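PDB 3IQ1: DPS family protein from Vibrio cholerae O1 biovar El Tor, which probably binds and oxidises iron, storing the ferric product inside a shell of twelve subunits. Local coordinates for residues 27-41 and 53-67. Residues are numbered along the deposited sequence; the frame is centred on the assembly and turned at random.
Sequences LANYQVFYMNTRGYH and HAKFEEIYTDLQLKI
His-41 and His-53 close one end of this contact with a reciprocal pair of bonds. The ND1 of His-41 donates to the backbone O of His-53 at 2.8 Å, and the ND1 of His-53 returns a bond to the O of His-41 at 3.0 Å. CG is anti to the backbone N in both (chi1 167° and -173°), which swings each ring beside its own carbonyl and toward the other helix. There the two imidazoles form an offset stack, centroids 3.9 Å and planes 16° apart. The other face of His-41 receives the edge of Tyr-60. That phenol ring is itself covered by Arg-38, whose CD sits 3.4 Å from the centroid of the Tyr-60 ring, straight over its face; Arg-38 then reaches on to a salt bridge with Asp-68 of a second subunit.

These are neighbouring antiparallel helices of the ferritin-like four-helix bundle, the axes of segments 27-41 and 53-67 approaching to 8.5 Å, interlocked by knobs-into-holes packing. Inside the bundle the fit is close and mostly apolar: Leu-63 wedges between rings, its CD1 3.7 Å from CD2 of Phe-33 and its CD2 against Tyr-30, while Thr-37 turns its methyl into a hole formed by Phe-56, Ile-59, Tyr-60 and Leu-63. Helix 103-131 backs this side, through Leu-110 on Phe-33 and Thr-37.

Toward the second subunit the packing is more polar and partly hydrated. The OE1 of Gln-64 lies 3.6 Å from CE1 of Tyr-34, over the ring face. A water donates to OE1 of Gln-31 at 3.1 Å, while NE2 of Gln-31 hydrogen-bonds to the hydroxyl of Tyr-88. At the histidine end, the CB of Glu-57 comes up obliquely against the ring of His-41, its extended chain running on into solvent.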
# COMPACT_ATOMS: atom_id res chain seq x y z
N LEU B 27 14.98 29.56 14.96
CA LEU B 27 13.55 29.26 14.82
C LEU B 27 12.79 30.48 14.31
O LEU B 27 11.96 30.35 13.42
CB LEU B 27 13.01 28.77 16.17
CG LEU B 27 11.51 28.53 16.24
CD1 LEU B 27 11.06 27.50 15.21
CD2 LEU B 27 11.13 28.10 17.63
N ALA B 28 13.10 31.65 14.85
CA ALA B 28 12.51 32.91 14.35
C ALA B 28 12.74 33.14 12.87
O ALA B 28 11.82 33.50 12.14
CB ALA B 28 13.04 34.09 15.15
N ASN B 29 13.98 32.91 12.44
CA ASN B 29 14.30 33.01 11.04
C ASN B 29 13.53 31.99 10.22
O ASN B 29 13.02 32.32 9.16
CB ASN B 29 15.79 32.87 10.83
CG ASN B 29 16.56 34.16 11.20
OD1 ASN B 29 17.59 34.10 11.92
ND2 ASN B 29 16.11 35.27 10.74
N TYR B 30 13.48 30.74 10.67
CA TYR B 30 12.69 29.74 9.97
C TYR B 30 11.25 30.15 9.77
O TYR B 30 10.65 29.88 8.72
CB TYR B 30 12.73 28.38 10.64
CG TYR B 30 13.81 27.44 10.21
CD1 TYR B 30 15.06 27.43 10.82
CD2 TYR B 30 13.60 26.56 9.19
CE1 TYR B 30 16.04 26.57 10.42
CE2 TYR B 30 14.62 25.66 8.80
CZ TYR B 30 15.81 25.69 9.39
OH TYR B 30 16.79 24.81 8.96
N GLN B 31 10.66 30.72 10.80
CA GLN B 31 9.23 30.99 10.82
C GLN B 31 8.92 32.10 9.80
O GLN B 31 8.00 31.96 8.98
CB GLN B 31 8.78 31.31 12.25
CG GLN B 31 8.69 30.08 13.14
CD GLN B 31 7.42 29.26 12.96
OE1 GLN B 31 6.96 29.09 11.82
NE2 GLN B 31 6.91 28.67 14.05
N VAL B 32 9.70 33.20 9.83
CA VAL B 32 9.54 34.25 8.84
C VAL B 32 9.80 33.74 7.43
O VAL B 32 9.04 34.03 6.50
CB VAL B 32 10.40 35.48 9.15
CG1 VAL B 32 10.25 36.58 8.04
CG2 VAL B 32 10.00 36.10 10.51
N PHE B 33 10.81 32.90 7.26
CA PHE B 33 11.13 32.36 5.97
C PHE B 33 10.01 31.43 5.45
O PHE B 33 9.69 31.45 4.25
CB PHE B 33 12.45 31.62 6.11
CG PHE B 33 13.11 31.19 4.81
CD1 PHE B 33 13.34 32.09 3.77
CD2 PHE B 33 13.62 29.93 4.71
CE1 PHE B 33 14.01 31.72 2.63
CE2 PHE B 33 14.31 29.53 3.54
CZ PHE B 33 14.51 30.45 2.50
N TYR B 34 9.48 30.58 6.33
CA TYR B 34 8.38 29.74 5.97
C TYR B 34 7.20 30.58 5.44
O TYR B 34 6.59 30.25 4.39
CB TYR B 34 7.95 28.90 7.17
CG TYR B 34 6.65 28.18 6.97
CD1 TYR B 34 6.62 26.91 6.38
CD2 TYR B 34 5.45 28.73 7.40
CE1 TYR B 34 5.42 26.22 6.22
CE2 TYR B 34 4.25 28.05 7.21
CZ TYR B 34 4.25 26.81 6.61
OH TYR B 34 3.08 26.10 6.40
N MSE B 35 6.91 31.66 6.14
CA MSE B 35 5.80 32.53 5.80
C MSE B 35 6.07 33.13 4.43
O MSE B 35 5.17 33.16 3.58
CB MSE B 35 5.56 33.63 6.87
CG MSE B 35 4.33 34.48 6.68
SE MSE B 35 2.76 33.33 6.97
CE MSE B 35 2.22 33.29 5.23
N ASN B 36 7.28 33.63 4.21
CA ASN B 36 7.64 34.15 2.89
C ASN B 36 7.43 33.13 1.77
O ASN B 36 6.94 33.46 0.68
CB ASN B 36 9.09 34.64 2.85
CG ASN B 36 9.34 35.88 3.70
OD1 ASN B 36 8.42 36.54 4.13
ND2 ASN B 36 10.63 36.17 3.97
N THR B 37 7.81 31.87 2.04
CA THR B 37 7.72 30.79 1.08
C THR B 37 6.25 30.42 0.80
O THR B 37 5.90 30.09 -0.35
CB THR B 37 8.54 29.57 1.53
OG1 THR B 37 9.86 30.01 1.82
CG2 THR B 37 8.59 28.49 0.42
N ARG B 38 5.38 30.49 1.83
CA ARG B 38 3.98 30.31 1.62
C ARG B 38 3.47 31.39 0.65
O ARG B 38 2.71 31.08 -0.28
CB ARG B 38 3.23 30.34 2.94
CG ARG B 38 3.52 29.13 3.78
CD ARG B 38 2.62 28.04 3.44
NE ARG B 38 1.37 28.08 4.22
CZ ARG B 38 0.42 27.18 4.09
NH1 ARG B 38 0.55 26.23 3.19
NH2 ARG B 38 -0.68 27.20 4.85
N GLY B 39 3.90 32.64 0.86
CA GLY B 39 3.56 33.72 -0.04
C GLY B 39 4.04 33.43 -1.47
O GLY B 39 3.36 33.68 -2.45
N TYR B 40 5.26 32.94 -1.59
CA TYR B 40 5.79 32.65 -2.92
C TYR B 40 4.91 31.65 -3.66
O TYR B 40 4.66 31.80 -4.88
CB TYR B 40 7.22 32.12 -2.85
CG TYR B 40 8.28 33.00 -2.19
CD1 TYR B 40 8.15 34.36 -2.07
CD2 TYR B 40 9.47 32.43 -1.73
CE1 TYR B 40 9.17 35.14 -1.47
CE2 TYR B 40 10.47 33.16 -1.17
CZ TYR B 40 10.35 34.53 -1.02
OH TYR B 40 11.34 35.30 -0.45
N HIS B 41 4.49 30.60 -2.95
CA HIS B 41 3.54 29.58 -3.43
C HIS B 41 2.24 30.17 -3.88
O HIS B 41 1.77 29.88 -4.96
CB HIS B 41 3.35 28.56 -2.30
CG HIS B 41 2.22 27.61 -2.46
ND1 HIS B 41 2.23 26.57 -3.38
CD2 HIS B 41 1.09 27.47 -1.74
CE1 HIS B 41 1.12 25.86 -3.24
NE2 HIS B 41 0.39 26.40 -2.26
N HIS B 53 4.58 26.62 -8.12
CA HIS B 53 3.52 26.42 -7.11
C HIS B 53 3.84 25.12 -6.39
O HIS B 53 3.85 25.07 -5.15
CB HIS B 53 2.16 26.40 -7.81
CG HIS B 53 0.95 26.36 -6.91
ND1 HIS B 53 0.54 27.43 -6.14
CD2 HIS B 53 0.03 25.38 -6.73
CE1 HIS B 53 -0.56 27.09 -5.49
NE2 HIS B 53 -0.89 25.86 -5.81
N ALA B 54 4.22 24.11 -7.15
CA ALA B 54 4.55 22.81 -6.58
C ALA B 54 5.91 22.83 -5.85
O ALA B 54 6.02 22.29 -4.73
CB ALA B 54 4.52 21.69 -7.63
N LYS B 55 6.92 23.46 -6.45
CA LYS B 55 8.25 23.53 -5.82
C LYS B 55 8.25 24.26 -4.49
O LYS B 55 8.85 23.80 -3.52
CB LYS B 55 9.28 24.11 -6.78
CG LYS B 55 10.73 24.16 -6.28
CD LYS B 55 11.31 22.86 -5.78
CE LYS B 55 11.29 21.80 -6.86
NZ LYS B 55 12.09 20.57 -6.44
N PHE B 56 7.58 25.40 -4.45
CA PHE B 56 7.49 26.21 -3.23
C PHE B 56 6.79 25.42 -2.14
O PHE B 56 7.18 25.51 -0.97
CB PHE B 56 6.85 27.55 -3.48
CG PHE B 56 7.66 28.47 -4.37
CD1 PHE B 56 9.04 28.56 -4.26
CD2 PHE B 56 7.04 29.28 -5.27
CE1 PHE B 56 9.75 29.42 -5.11
CE2 PHE B 56 7.72 30.13 -6.06
CZ PHE B 56 9.09 30.20 -6.00
N GLU B 57 5.74 24.68 -2.48
CA GLU B 57 5.09 23.80 -1.51
C GLU B 57 6.03 22.72 -0.97
O GLU B 57 6.06 22.47 0.24
CB GLU B 57 3.81 23.19 -2.09
CG GLU B 57 3.09 22.29 -1.16
CD GLU B 57 1.86 21.63 -1.78
OE1 GLU B 57 1.90 21.21 -2.96
OE2 GLU B 57 0.89 21.43 -1.04
N GLU B 58 6.82 22.09 -1.84
CA GLU B 58 7.82 21.13 -1.38
C GLU B 58 8.76 21.78 -0.37
O GLU B 58 9.06 21.21 0.68
CB GLU B 58 8.60 20.62 -2.59
CG GLU B 58 9.66 19.69 -2.26
CD GLU B 58 10.51 19.32 -3.46
OE1 GLU B 58 10.07 19.57 -4.59
OE2 GLU B 58 11.58 18.73 -3.24
N ILE B 59 9.20 22.97 -0.70
CA ILE B 59 10.18 23.69 0.11
C ILE B 59 9.59 24.09 1.47
O ILE B 59 10.20 23.79 2.51
CB ILE B 59 10.78 24.86 -0.62
CG1 ILE B 59 11.69 24.27 -1.74
CG2 ILE B 59 11.53 25.75 0.37
CD1 ILE B 59 12.26 25.25 -2.70
N TYR B 60 8.40 24.69 1.50
CA TYR B 60 7.82 25.04 2.80
C TYR B 60 7.38 23.84 3.67
O TYR B 60 7.43 23.91 4.90
CB TYR B 60 6.74 26.11 2.73
CG TYR B 60 5.39 25.77 2.16
CD1 TYR B 60 4.91 26.46 1.08
CD2 TYR B 60 4.58 24.84 2.75
CE1 TYR B 60 3.67 26.20 0.58
CE2 TYR B 60 3.30 24.56 2.26
CZ TYR B 60 2.86 25.26 1.19
OH TYR B 60 1.58 25.01 0.69
N THR B 61 7.06 22.71 3.03
CA THR B 61 6.73 21.48 3.73
C THR B 61 7.96 20.97 4.49
O THR B 61 7.86 20.54 5.65
CB THR B 61 6.18 20.45 2.73
OG1 THR B 61 4.94 20.95 2.21
CG2 THR B 61 5.89 19.14 3.43
N ASP B 62 9.11 20.99 3.82
CA ASP B 62 10.39 20.58 4.42
C ASP B 62 10.78 21.58 5.54
O ASP B 62 11.22 21.18 6.62
CB ASP B 62 11.47 20.46 3.32
CG ASP B 62 11.31 19.20 2.44
OD1 ASP B 62 10.65 18.21 2.90
OD2 ASP B 62 11.85 19.15 1.29
N LEU B 63 10.55 22.89 5.34
CA LEU B 63 10.82 23.86 6.41
C LEU B 63 9.97 23.62 7.65
O LEU B 63 10.46 23.76 8.78
CB LEU B 63 10.58 25.30 5.92
CG LEU B 63 11.49 25.96 4.85
CD1 LEU B 63 11.00 27.34 4.42
CD2 LEU B 63 12.96 26.03 5.40
N GLN B 64 8.72 23.20 7.43
CA GLN B 64 7.79 22.97 8.52
C GLN B 64 8.28 21.79 9.35
O GLN B 64 8.25 21.88 10.59
CB GLN B 64 6.38 22.69 8.01
CG GLN B 64 5.44 22.48 9.18
CD GLN B 64 4.70 23.74 9.52
OE1 GLN B 64 5.26 24.84 9.55
NE2 GLN B 64 3.39 23.60 9.73
N LEU B 65 8.78 20.76 8.69
CA LEU B 65 9.38 19.61 9.41
C LEU B 65 10.51 20.10 10.32
O LEU B 65 10.63 19.68 11.48
CB LEU B 65 9.92 18.51 8.45
CG LEU B 65 8.85 17.75 7.63
CD1 LEU B 65 9.43 16.79 6.59
CD2 LEU B 65 7.97 16.99 8.56
N LYS B 66 11.34 20.98 9.80
CA LYS B 66 12.52 21.50 10.53
C LYS B 66 12.11 22.37 11.67
O LYS B 66 12.71 22.30 12.73
CB LYS B 66 13.48 22.19 9.59
CG LYS B 66 14.21 21.17 8.67
CD LYS B 66 15.31 21.76 7.80
CE LYS B 66 16.12 20.73 7.03
NZ LYS B 66 15.34 20.10 5.88
N ILE B 67 11.08 23.19 11.49
CA ILE B 67 10.55 24.03 12.54
C ILE B 67 10.08 23.18 13.72
O ILE B 67 10.39 23.48 14.88
CB ILE B 67 9.40 24.90 12.02
CG1 ILE B 67 9.96 26.06 11.20
CG2 ILE B 67 8.63 25.44 13.17
CD1 ILE B 67 8.89 26.74 10.30
O HOH W 1 5.24 26.60 11.35